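Mannan endo-1,4-beta-mannosidase (Bacillus subtilis, PDB 3CBW) hydrolyses internal beta-1,4-mannosidic linkages in mannan, galactomannan and glucomannan, and so takes part in the breakdown of glucomannan. Local coordinates at residues V12-N16 and P17-Q21; K24-M27 and N28-H32; G185-S188 and Y189-D193; D262-T265 and A266-K269. The protein carries 3 engineered substitutions. All coordinates share one frame; numbering follows the deposited sequence.

Interaction 1 of 4, residues V12-N16 and P17-Q21; sequences VSPVN and PNAQQ
Asn16 folds its side chain back over the peptide that follows it, toward Pro17 and Asn18. Its CG stands anti to the backbone N (chi1 175°), and this turns the amide along the course of the next two residues. CB lies beside the start of the proline ring, as the bonded neighbour must. Beyond it CG carries two unlike ends: OD1 accepts the amide of Asn18, with Asn18 N to Asn16 OD1 at 2.9 Å and the donor well above the carbonyl plane, while ND2 is hydrogen-bonded to Asp218 OD1. With both ends engaged, the rotation of the amide is fixed. A water sits 2.7 Å from Asn16 OD1 and close to Asn18 OD1 too, but it has more acceptors near it than protons to give, and a bridge between the two asparagines is only provisional.

The main chain turns in the same place, Ala19 N donating to Asn16 O at 3.1 Å. Pro17 suits the second position of this turn because its ring already holds phi at -66°. Ala19 CB rests 3.8 Å from Pro14 CG; the small methyl lies against CB and CG of the ring, and Lys24 of the following helix packs against both residues. A leucine in place of Asn16 would probably leave the amide of Asn18 and the carboxylate of Asp218 without their mates and loosen the bend. A side-chain bond to residue i+2 laid over a type I beta turn, with proline next in line, is the Asx-Pro turn, here leading into helix 21-32 with Gln20 as N-cap.

Interaction 2 of 4, residues K24-M27 and N28-H32; sequences KTVM and NWLAH
Leu30 lies alongside Val26, one helical turn earlier, the two side chains pointing the same way. With chi1 at -74°, Leu30 CG is beside its own backbone N and leans back over the preceding turn, 3.3 Å from Val26 O, while Leu30 CD1 meets Val26 CG1 at 3.8 Å. That valine methyl is itself anti to the backbone N, which aims it at the leucine. Both residues are buried: Val26 reaches Ile221 of strand 220-224 and Leu30 reaches Leu42 of strand 41-49. A serine in place of Leu30 would probably uncover Val26 CG1 and open a gap against Leu42.

On the neighbouring flank the flexible chain of Met27, bent at chi2 and chi3, brings CE within 4.4 Å of Ala31 CB, a looser contact, and the side chain also packs on Pro270 and Ile221. Underneath run the alpha-helical bonds, for instance Leu30 N to Val26 O at 2.8 Å and Ala31 N to Met27 O at 3.0 Å.

Near the helix end His32 ND1 donates to Asn28 O at 2.8 Å, the carbonyl oxygen lying in the ring plane; His32 N approaches the same oxygen from the other face, and NE2 is hydrogen-bonded to Glu345. The chemistry is divided accordingly. Apolar groups serve the side turned to the strands, whereas His32 and Asn28, whose OD1 takes the amide of Val12, use polar atoms to tie in segments near the first and last modelled residues.

Interaction 3 of 4, residues G185-S188 and Y189-D193; sequences GLTS and YNQKD
The carboxamide of Gln191 lies with one face over Ser188 CB, which is nearly equidistant from CD, OE1 and NE2, with Gln191 CD closest to Ser188 CB at 3.6 Å. Gln191 CG stands anti to the backbone N (chi1 179°) and the chain runs on extended, carrying the amide back across Ser188 and obliquely past Thr187. The other flat group, the Tyr189 ring, has Asn190 CG above the rim of one face at 4.2 Å, with Arg230 also packing on both residues.

In the backbone, Gln191 N donates to Ser188 O at 3.1 Å, closing a type II beta turn. Asn190 fills its third position with phi at +53°, a left-handed conformation that asparagine accepts readily, and its OD1 takes the amide of Asp231.

Waters add further links. One molecule joins Thr187 OG1, Ser188 OG and Gln191 OE1, at 2.8 Å from the last; another links Thr187 OG1 to Asp193 OD2, the oxygen that Asn131 also binds. Asp193 OD1 caps the amide of Arg196 at the start of helix 194-214. Leu186 lays its methyls against the Gln191 carbonyl, CD2 3.5 Å from Gln191 O, with Phe236 packing on the leucine.

Tyr189 is about 7 Å from Trp181, a probable substrate-binding residue, side chain to side chain. Small hydroxyls and a long amide that meet mainly through shared waters suggest a surface loop whose shape probably owes something to bound water as well as to its direct bonds.

Interaction 4 of 4, residues D262-T265 and A266-K269; sequences DQLT and ALNK
Leu264 and Leu267 meet where the C-terminal end of helix 261-265 passes into a type I beta turn, Thr265 to Asn268, that precedes strand 271-278 of the barrel. The bonding pattern shortens along the way. Ala266 N still reaches four residues back, to Asp262 O at 3.1 Å; the next two amides reach back only three, Leu267 N to Leu264 O at 3.0 Å and Asn268 N to Thr265 O at 3.0 Å, each standing well above the plane of the carbonyl it uses. Asn268 then leaves the helical conformation with phi at +60°, a value an asparagine adopts with little strain.

The close-packed side is aliphatic. Leu264 and Leu267 both hold CG beside the backbone N (chi1 -68° and -64°), and their branches meet at an angle, Leu264 CD2 to Leu267 CD1 being 4.0 Å. Leu264 is buried on Val246, Leu248 and Phe271 of the two adjoining barrel strands, which suits its branched bulk, and Leu267 packs against Tyr237.

The other side is loose and open to solvent, with Asp262, Ala266 and Asn268 all exposed. A residue as small as alanine is enough there: within the contact Ala266 CB meets helix carbonyl oxygens, 3.3 Å from Asp262 O. Thr265 turns its hydroxyl back to Tyr261 O and packs on Phe271. Past the turn Lys269 leads its long chain along Val246 and Tyr237 until NZ is hydrogen-bonded to two backbone oxygens, Val243 O and Ala240 O.

In the fold
The four contacts follow one another along a single TIM-barrel chain of the glycosyl hydrolase 26 family. Interactions 1 and 2 are neighbours, their centres 10 Å apart, and they touch through side chains as well as backbone: Val12 CG2 of the first packs on Ala31 CB of the second at 3.7 Å. Interaction 4, before strand 271-278, touches interaction 1 where Val15 packs on Lys269. Together they gather near the starts of strands 41-49, 220-224 and 271-278. Interaction 3 stands apart, 34 Å from interaction 2 centre to centre and across the chain's middle, in the loop after strand 169-172, on the side where the probable catalytic and substrate-binding residues lie.

Interaction 1 of 4, residues V12-N16 and P17-Q21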
loop_
_atom_site.group_PDB
_atom_site.type_symbol
_atom_site.label_atom_id
_atom_site.label_comp_id
_atom_site.label_asym_id
_atom_site.label_seq_id
_atom_site.Cartn_x
_atom_site.Cartn_y
_atom_site.Cartn_z
ATOM N N VAL A 12 -5.556 -10.376 -16.638
ATOM C CA VAL A 12 -4.410 -9.828 -15.924
ATOM C C VAL A 12 -4.071 -10.812 -14.817
ATOM O O VAL A 12 -4.930 -11.158 -14.013
ATOM C CB VAL A 12 -4.707 -8.424 -15.375
ATOM C CG1 VAL A 12 -3.549 -7.930 -14.522
ATOM C CG2 VAL A 12 -4.956 -7.472 -16.550
ATOM N N SER A 13 -2.831 -11.299 -14.828
ATOM C CA SER A 13 -2.363 -12.297 -13.873
ATOM C C SER A 13 -1.350 -11.661 -12.943
ATOM O O SER A 13 -0.583 -10.803 -13.369
ATOM C CB SER A 13 -1.698 -13.467 -14.615
ATOM O OG SER A 13 -2.626 -14.155 -15.428
ATOM N N PRO A 14 -1.317 -12.102 -11.673
ATOM C CA PRO A 14 -0.276 -11.634 -10.761
ATOM C C PRO A 14 1.126 -11.872 -11.330
ATOM O O PRO A 14 1.346 -12.823 -12.097
ATOM C CB PRO A 14 -0.484 -12.510 -9.522
ATOM C CG PRO A 14 -1.919 -12.876 -9.557
ATOM C CD PRO A 14 -2.244 -13.043 -11.007
ATOM N N VAL A 15 2.074 -11.026 -10.946
ATOM C CA VAL A 15 3.453 -11.227 -11.372
ATOM C C VAL A 15 4.047 -12.513 -10.817
ATOM O O VAL A 15 4.884 -13.130 -11.475
ATOM C CB VAL A 15 4.373 -10.026 -11.056
ATOM C CG1 VAL A 15 3.907 -8.814 -11.828
ATOM C CG2 VAL A 15 4.448 -9.742 -9.568
ATOM N N ASN A 16 3.623 -12.931 -9.629
ATOM C CA ASN A 16 4.087 -14.199 -9.077
ATOM C C ASN A 16 3.439 -15.351 -9.851
ATOM O O ASN A 16 2.222 -15.529 -9.779
ATOM C CB ASN A 16 3.713 -14.261 -7.600
ATOM C CG ASN A 16 4.050 -15.591 -6.966
ATOM O OD1 ASN A 16 4.613 -16.480 -7.598
ATOM N ND2 ASN A 16 3.751 -15.718 -5.691
ATOM N N PRO A 17 4.247 -16.158 -10.578
ATOM C CA PRO A 17 3.663 -17.213 -11.415
ATOM C C PRO A 17 2.957 -18.312 -10.622
ATOM O O PRO A 17 2.152 -19.044 -11.175
ATOM C CB PRO A 17 4.877 -17.785 -12.169
ATOM C CG PRO A 17 6.031 -17.478 -11.339
ATOM C CD PRO A 17 5.720 -16.154 -10.661
ATOM N N ASN A 18 3.257 -18.411 -9.335
ATOM C CA ASN A 18 2.678 -19.432 -8.474
ATOM C C ASN A 18 1.613 -18.881 -7.546
ATOM O O ASN A 18 1.279 -19.504 -6.543
ATOM C CB ASN A 18 3.791 -20.124 -7.697
ATOM C CG ASN A 18 4.762 -20.829 -8.613
ATOM O OD1 ASN A 18 5.954 -20.506 -8.645
ATOM N ND2 ASN A 18 4.247 -21.742 -9.417
ATOM N N ALA A 19 1.058 -17.724 -7.887
ATOM C CA ALA A 19 -0.001 -17.127 -7.083
ATOM C C ALA A 19 -1.170 -18.087 -6.895
ATOM O O ALA A 19 -1.564 -18.811 -7.820
ATOM C CB ALA A 19 -0.479 -15.841 -7.728
ATOM N N GLN A 20 -1.719 -18.086 -5.686
ATOM C CA GLN A 20 -2.927 -18.842 -5.355
ATOM C C GLN A 20 -4.091 -18.417 -6.246
ATOM O O GLN A 20 -4.171 -17.255 -6.681
ATOM C CB GLN A 20 -3.306 -18.600 -3.893
ATOM C CG GLN A 20 -2.320 -19.168 -2.880
ATOM C CD GLN A 20 -2.777 -19.001 -1.441
ATOM O OE1 GLN A 20 -3.500 -18.066 -1.101
ATOM N NE2 GLN A 20 -2.340 -19.912 -0.583
ATOM N N GLN A 21 -5.011 -19.353 -6.492
ATOM C CA GLN A 21 -6.156 -19.077 -7.355
ATOM C C GLN A 21 -6.944 -17.860 -6.891
ATOM O O GLN A 21 -7.328 -17.042 -7.706
ATOM C CB GLN A 21 -7.078 -20.300 -7.473
ATOM C CG GLN A 21 -8.261 -20.101 -8.434
ATOM C CD GLN A 21 -7.830 -19.718 -9.838
ATOM O OE1 GLN A 21 -7.149 -20.483 -10.523
ATOM N NE2 GLN A 21 -8.223 -18.533 -10.273
HETATM O O HOH W 1 6.712 -18.100 -7.236
#

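Interaction 2 of 4, residues K24-M27 and N28-H32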
loop_
_atom_site.group_PDB
_atom_site.type_symbol
_atom_site.label_atom_id
_atom_site.label_comp_id
_atom_site.label_asym_id
_atom_site.label_seq_id
_atom_site.Cartn_x
_atom_site.Cartn_y
_atom_site.Cartn_z
ATOM N N LYS A 24 -5.101 -14.795 -7.917
ATOM C CA LYS A 24 -5.258 -14.615 -9.368
ATOM C C LYS A 24 -6.614 -14.008 -9.716
ATOM O O LYS A 24 -6.693 -13.084 -10.523
ATOM C CB LYS A 24 -5.076 -15.949 -10.100
ATOM C CG LYS A 24 -3.665 -16.514 -10.001
ATOM C CD LYS A 24 -3.490 -17.791 -10.816
ATOM C CE LYS A 24 -3.165 -17.486 -12.265
ATOM N NZ LYS A 24 -3.015 -18.715 -13.089
ATOM N N THR A 25 -7.674 -14.533 -9.115
ATOM C CA THR A 25 -9.020 -14.045 -9.387
ATOM C C THR A 25 -9.174 -12.586 -8.976
ATOM O O THR A 25 -9.656 -11.762 -9.750
ATOM C CB THR A 25 -10.044 -14.922 -8.678
ATOM O OG1 THR A 25 -9.990 -16.219 -9.275
ATOM C CG2 THR A 25 -11.441 -14.354 -8.814
ATOM N N VAL A 26 -8.735 -12.262 -7.768
ATOM C CA VAL A 26 -8.836 -10.899 -7.271
ATOM C C VAL A 26 -8.027 -9.942 -8.147
ATOM O O VAL A 26 -8.499 -8.849 -8.463
ATOM C CB VAL A 26 -8.403 -10.821 -5.791
ATOM C CG1 VAL A 26 -8.133 -9.379 -5.345
ATOM C CG2 VAL A 26 -9.459 -11.477 -4.916
ATOM N N MET A 27 -6.825 -10.342 -8.561
ATOM C CA MET A 27 -6.014 -9.449 -9.377
ATOM C C MET A 27 -6.698 -9.146 -10.712
ATOM O O MET A 27 -6.742 -7.991 -11.150
ATOM C CB MET A 27 -4.622 -10.042 -9.625
ATOM C CG MET A 27 -3.687 -9.079 -10.340
ATOM S SD MET A 27 -3.282 -7.555 -9.387
ATOM C CE MET A 27 -3.716 -6.289 -10.610
ATOM N N ASN A 28 -7.212 -10.176 -11.379
ATOM C CA ASN A 28 -7.903 -9.960 -12.639
ATOM C C ASN A 28 -9.146 -9.089 -12.449
ATOM O O ASN A 28 -9.449 -8.209 -13.267
ATOM C CB ASN A 28 -8.272 -11.296 -13.297
ATOM C CG ASN A 28 -8.746 -11.113 -14.720
ATOM O OD1 ASN A 28 -8.119 -10.402 -15.493
ATOM N ND2 ASN A 28 -9.857 -11.742 -15.067
ATOM N N TRP A 29 -9.889 -9.352 -11.381
ATOM C CA TRP A 29 -11.074 -8.570 -11.058
ATOM C C TRP A 29 -10.723 -7.095 -10.815
ATOM O O TRP A 29 -11.356 -6.197 -11.374
ATOM C CB TRP A 29 -11.768 -9.209 -9.862
ATOM C CG TRP A 29 -13.042 -8.564 -9.426
ATOM C CD1 TRP A 29 -14.304 -8.827 -9.886
ATOM C CD2 TRP A 29 -13.187 -7.570 -8.406
ATOM N NE1 TRP A 29 -15.216 -8.049 -9.218
ATOM C CE2 TRP A 29 -14.560 -7.283 -8.293
ATOM C CE3 TRP A 29 -12.284 -6.911 -7.553
ATOM C CZ2 TRP A 29 -15.052 -6.334 -7.399
ATOM C CZ3 TRP A 29 -12.770 -5.984 -6.655
ATOM C CH2 TRP A 29 -14.144 -5.701 -6.583
ATOM N N LEU A 30 -9.695 -6.840 -10.007
ATOM C CA LEU A 30 -9.264 -5.464 -9.732
ATOM C C LEU A 30 -8.895 -4.736 -11.029
ATOM O O LEU A 30 -9.313 -3.596 -11.243
ATOM C CB LEU A 30 -8.065 -5.445 -8.768
ATOM C CG LEU A 30 -8.345 -5.765 -7.297
ATOM C CD1 LEU A 30 -7.011 -5.936 -6.576
ATOM C CD2 LEU A 30 -9.186 -4.680 -6.621
ATOM N N ALA A 31 -8.139 -5.406 -11.893
ATOM C CA ALA A 31 -7.616 -4.758 -13.078
ATOM C C ALA A 31 -8.725 -4.319 -14.023
ATOM O O ALA A 31 -8.567 -3.353 -14.779
ATOM C CB ALA A 31 -6.669 -5.678 -13.799
ATOM N N HIS A 32 -9.851 -5.028 -13.983
ATOM C CA HIS A 32 -10.963 -4.733 -14.889
ATOM C C HIS A 32 -11.978 -3.719 -14.363
ATOM O O HIS A 32 -12.916 -3.353 -15.087
ATOM C CB HIS A 32 -11.685 -6.020 -15.288
ATOM C CG HIS A 32 -10.944 -6.843 -16.290
ATOM N ND1 HIS A 32 -9.917 -7.693 -15.947
ATOM C CD2 HIS A 32 -11.103 -6.964 -17.630
ATOM C CE1 HIS A 32 -9.467 -8.295 -17.034
ATOM N NE2 HIS A 32 -10.172 -7.870 -18.068
#

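Interaction 3 of 4, residues G185-S188 and Y189-D193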
loop_
_atom_site.group_PDB
_atom_site.type_symbol
_atom_site.label_atom_id
_atom_site.label_comp_id
_atom_site.label_asym_id
_atom_site.label_seq_id
_atom_site.Cartn_x
_atom_site.Cartn_y
_atom_site.Cartn_z
ATOM N N GLY A 185 14.635 5.817 0.704
ATOM C CA GLY A 185 14.335 6.751 -0.389
ATOM C C GLY A 185 15.508 7.641 -0.784
ATOM O O GLY A 185 16.673 7.319 -0.538
ATOM N N LEU A 186 15.201 8.761 -1.430
ATOM C CA LEU A 186 16.207 9.757 -1.772
ATOM C C LEU A 186 16.706 10.456 -0.512
ATOM O O LEU A 186 16.082 10.383 0.542
ATOM C CB LEU A 186 15.623 10.785 -2.745
ATOM C CG LEU A 186 15.394 10.325 -4.179
ATOM C CD1 LEU A 186 14.743 11.453 -4.973
ATOM C CD2 LEU A 186 16.710 9.901 -4.826
ATOM N N THR A 187 17.823 11.163 -0.636
ATOM C CA THR A 187 18.453 11.776 0.532
ATOM C C THR A 187 18.273 13.291 0.605
ATOM O O THR A 187 18.400 13.885 1.677
ATOM C CB THR A 187 19.945 11.430 0.629
ATOM O OG1 THR A 187 20.618 11.867 -0.555
ATOM C CG2 THR A 187 20.126 9.917 0.817
ATOM N N SER A 188 18.010 13.907 -0.542
ATOM C CA SER A 188 17.734 15.329 -0.615
ATOM C C SER A 188 16.520 15.563 -1.498
ATOM O O SER A 188 16.297 14.845 -2.476
ATOM C CB SER A 188 18.932 16.091 -1.187
ATOM O OG SER A 188 19.955 16.253 -0.216
ATOM N N TYR A 189 15.771 16.594 -1.140
ATOM C CA TYR A 189 14.542 17.005 -1.800
ATOM C C TYR A 189 14.689 17.081 -3.311
ATOM O O TYR A 189 15.434 17.919 -3.828
ATOM C CB TYR A 189 14.170 18.374 -1.232
ATOM C CG TYR A 189 12.945 19.026 -1.805
ATOM C CD1 TYR A 189 11.700 18.827 -1.220
ATOM C CD2 TYR A 189 13.031 19.887 -2.904
ATOM C CE1 TYR A 189 10.557 19.443 -1.730
ATOM C CE2 TYR A 189 11.882 20.504 -3.429
ATOM C CZ TYR A 189 10.656 20.274 -2.828
ATOM O OH TYR A 189 9.509 20.865 -3.311
ATOM N N ASN A 190 13.966 16.208 -4.018
ATOM C CA ASN A 190 13.937 16.203 -5.496
ATOM C C ASN A 190 15.315 16.147 -6.154
ATOM O O ASN A 190 15.504 16.630 -7.265
ATOM C CB ASN A 190 13.121 17.383 -6.044
ATOM C CG ASN A 190 11.629 17.164 -5.910
ATOM O OD1 ASN A 190 11.159 16.021 -5.839
ATOM N ND2 ASN A 190 10.867 18.252 -5.914
ATOM N N GLN A 191 16.267 15.533 -5.471
ATOM C CA GLN A 191 17.627 15.438 -5.968
ATOM C C GLN A 191 17.828 14.067 -6.588
ATOM O O GLN A 191 17.848 13.053 -5.885
ATOM C CB GLN A 191 18.614 15.682 -4.825
ATOM C CG GLN A 191 20.089 15.594 -5.219
ATOM C CD GLN A 191 20.996 15.352 -4.024
ATOM O OE1 GLN A 191 21.085 14.237 -3.506
ATOM N NE2 GLN A 191 21.686 16.400 -3.587
ATOM N N LYS A 192 17.965 14.036 -7.906
ATOM C CA LYS A 192 18.201 12.779 -8.598
ATOM C C LYS A 192 19.571 12.254 -8.191
ATOM O O LYS A 192 20.543 13.006 -8.139
ATOM C CB LYS A 192 18.107 12.951 -10.116
ATOM C CG LYS A 192 17.906 11.634 -10.861
ATOM C CD LYS A 192 17.736 11.848 -12.352
ATOM C CE LYS A 192 17.391 10.532 -13.030
ATOM N NZ LYS A 192 17.091 10.708 -14.477
ATOM N N ASP A 193 19.620 10.979 -7.836
ATOM C CA ASP A 193 20.845 10.291 -7.462
ATOM C C ASP A 193 20.708 8.957 -8.175
ATOM O O ASP A 193 19.913 8.105 -7.774
ATOM C CB ASP A 193 20.890 10.157 -5.928
ATOM C CG ASP A 193 22.099 9.365 -5.406
ATOM O OD1 ASP A 193 22.714 8.593 -6.158
ATOM O OD2 ASP A 193 22.396 9.488 -4.197
HETATM O O HOH W 2 21.628 14.337 -0.806
HETATM O O HOH W 3 19.900 10.126 -2.791
HETATM O O HOH W 4 18.789 12.577 -3.331
#

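Interaction 4 of 4, residues D262-T265 and A266-K269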
loop_
_atom_site.group_PDB
_atom_site.type_symbol
_atom_site.label_atom_id
_atom_site.label_comp_id
_atom_site.label_asym_id
_atom_site.label_seq_id
_atom_site.Cartn_x
_atom_site.Cartn_y
_atom_site.Cartn_z
ATOM N N ASP A 262 -0.617 10.221 -15.166
ATOM C CA ASP A 262 -0.304 9.909 -16.558
ATOM C C ASP A 262 0.919 9.002 -16.662
ATOM O O ASP A 262 0.881 7.994 -17.359
ATOM C CB ASP A 262 -0.052 11.190 -17.357
ATOM C CG ASP A 262 -1.317 11.995 -17.600
ATOM O OD1 ASP A 262 -2.420 11.421 -17.534
ATOM O OD2 ASP A 262 -1.187 13.203 -17.909
ATOM N N GLN A 263 1.985 9.381 -15.955
ATOM C CA GLN A 263 3.262 8.641 -15.915
ATOM C C GLN A 263 3.089 7.205 -15.421
ATOM O O GLN A 263 3.683 6.268 -15.960
ATOM C CB GLN A 263 4.292 9.334 -14.994
ATOM C CG GLN A 263 4.695 10.771 -15.320
ATOM C CD GLN A 263 3.933 11.787 -14.487
ATOM O OE1 GLN A 263 2.721 11.981 -14.670
ATOM N NE2 GLN A 263 4.637 12.449 -13.571
ATOM N N LEU A 264 2.288 7.021 -14.377
ATOM C CA LEU A 264 2.128 5.694 -13.778
ATOM C C LEU A 264 1.180 4.802 -14.565
ATOM O O LEU A 264 1.483 3.637 -14.801
ATOM C CB LEU A 264 1.737 5.799 -12.301
ATOM C CG LEU A 264 2.857 6.363 -11.423
ATOM C CD1 LEU A 264 2.309 6.618 -10.042
ATOM C CD2 LEU A 264 4.068 5.426 -11.362
ATOM N N THR A 265 0.054 5.346 -15.021
ATOM C CA THR A 265 -0.856 4.545 -15.842
ATOM C C THR A 265 -0.177 4.091 -17.145
ATOM O O THR A 265 -0.498 3.026 -17.669
ATOM C CB THR A 265 -2.183 5.269 -16.165
ATOM O OG1 THR A 265 -1.905 6.525 -16.792
ATOM C CG2 THR A 265 -3.004 5.500 -14.906
ATOM N N ALA A 266 0.788 4.877 -17.617
ATOM C CA ALA A 266 1.538 4.547 -18.838
ATOM C C ALA A 266 2.371 3.259 -18.701
ATOM O O ALA A 266 2.767 2.650 -19.706
ATOM C CB ALA A 266 2.431 5.709 -19.231
ATOM N N LEU A 267 2.628 2.838 -17.460
ATOM C CA LEU A 267 3.362 1.597 -17.205
ATOM C C LEU A 267 2.520 0.346 -17.474
ATOM O O LEU A 267 3.006 -0.779 -17.359
ATOM C CB LEU A 267 3.902 1.610 -15.771
ATOM C CG LEU A 267 4.928 2.712 -15.480
ATOM C CD1 LEU A 267 5.334 2.704 -14.000
ATOM C CD2 LEU A 267 6.158 2.585 -16.384
ATOM N N ASN A 268 1.257 0.540 -17.835
ATOM C CA ASN A 268 0.340 -0.566 -18.124
ATOM C C ASN A 268 0.150 -1.514 -16.928
ATOM O O ASN A 268 0.186 -2.737 -17.058
ATOM C CB ASN A 268 0.763 -1.328 -19.397
ATOM C CG ASN A 268 -0.371 -2.145 -19.997
ATOM O OD1 ASN A 268 -1.547 -1.788 -19.873
ATOM N ND2 ASN A 268 -0.023 -3.249 -20.651
ATOM N N LYS A 269 -0.026 -0.917 -15.752
ATOM C CA LYS A 269 -0.427 -1.633 -14.547
ATOM C C LYS A 269 -1.626 -0.886 -13.989
ATOM O O LYS A 269 -1.715 0.335 -14.159
ATOM C CB LYS A 269 0.687 -1.604 -13.492
ATOM C CG LYS A 269 1.996 -2.260 -13.910
ATOM C CD LYS A 269 1.919 -3.775 -13.887
ATOM C CE LYS A 269 3.252 -4.400 -14.266
ATOM N NZ LYS A 269 3.193 -5.888 -14.053
#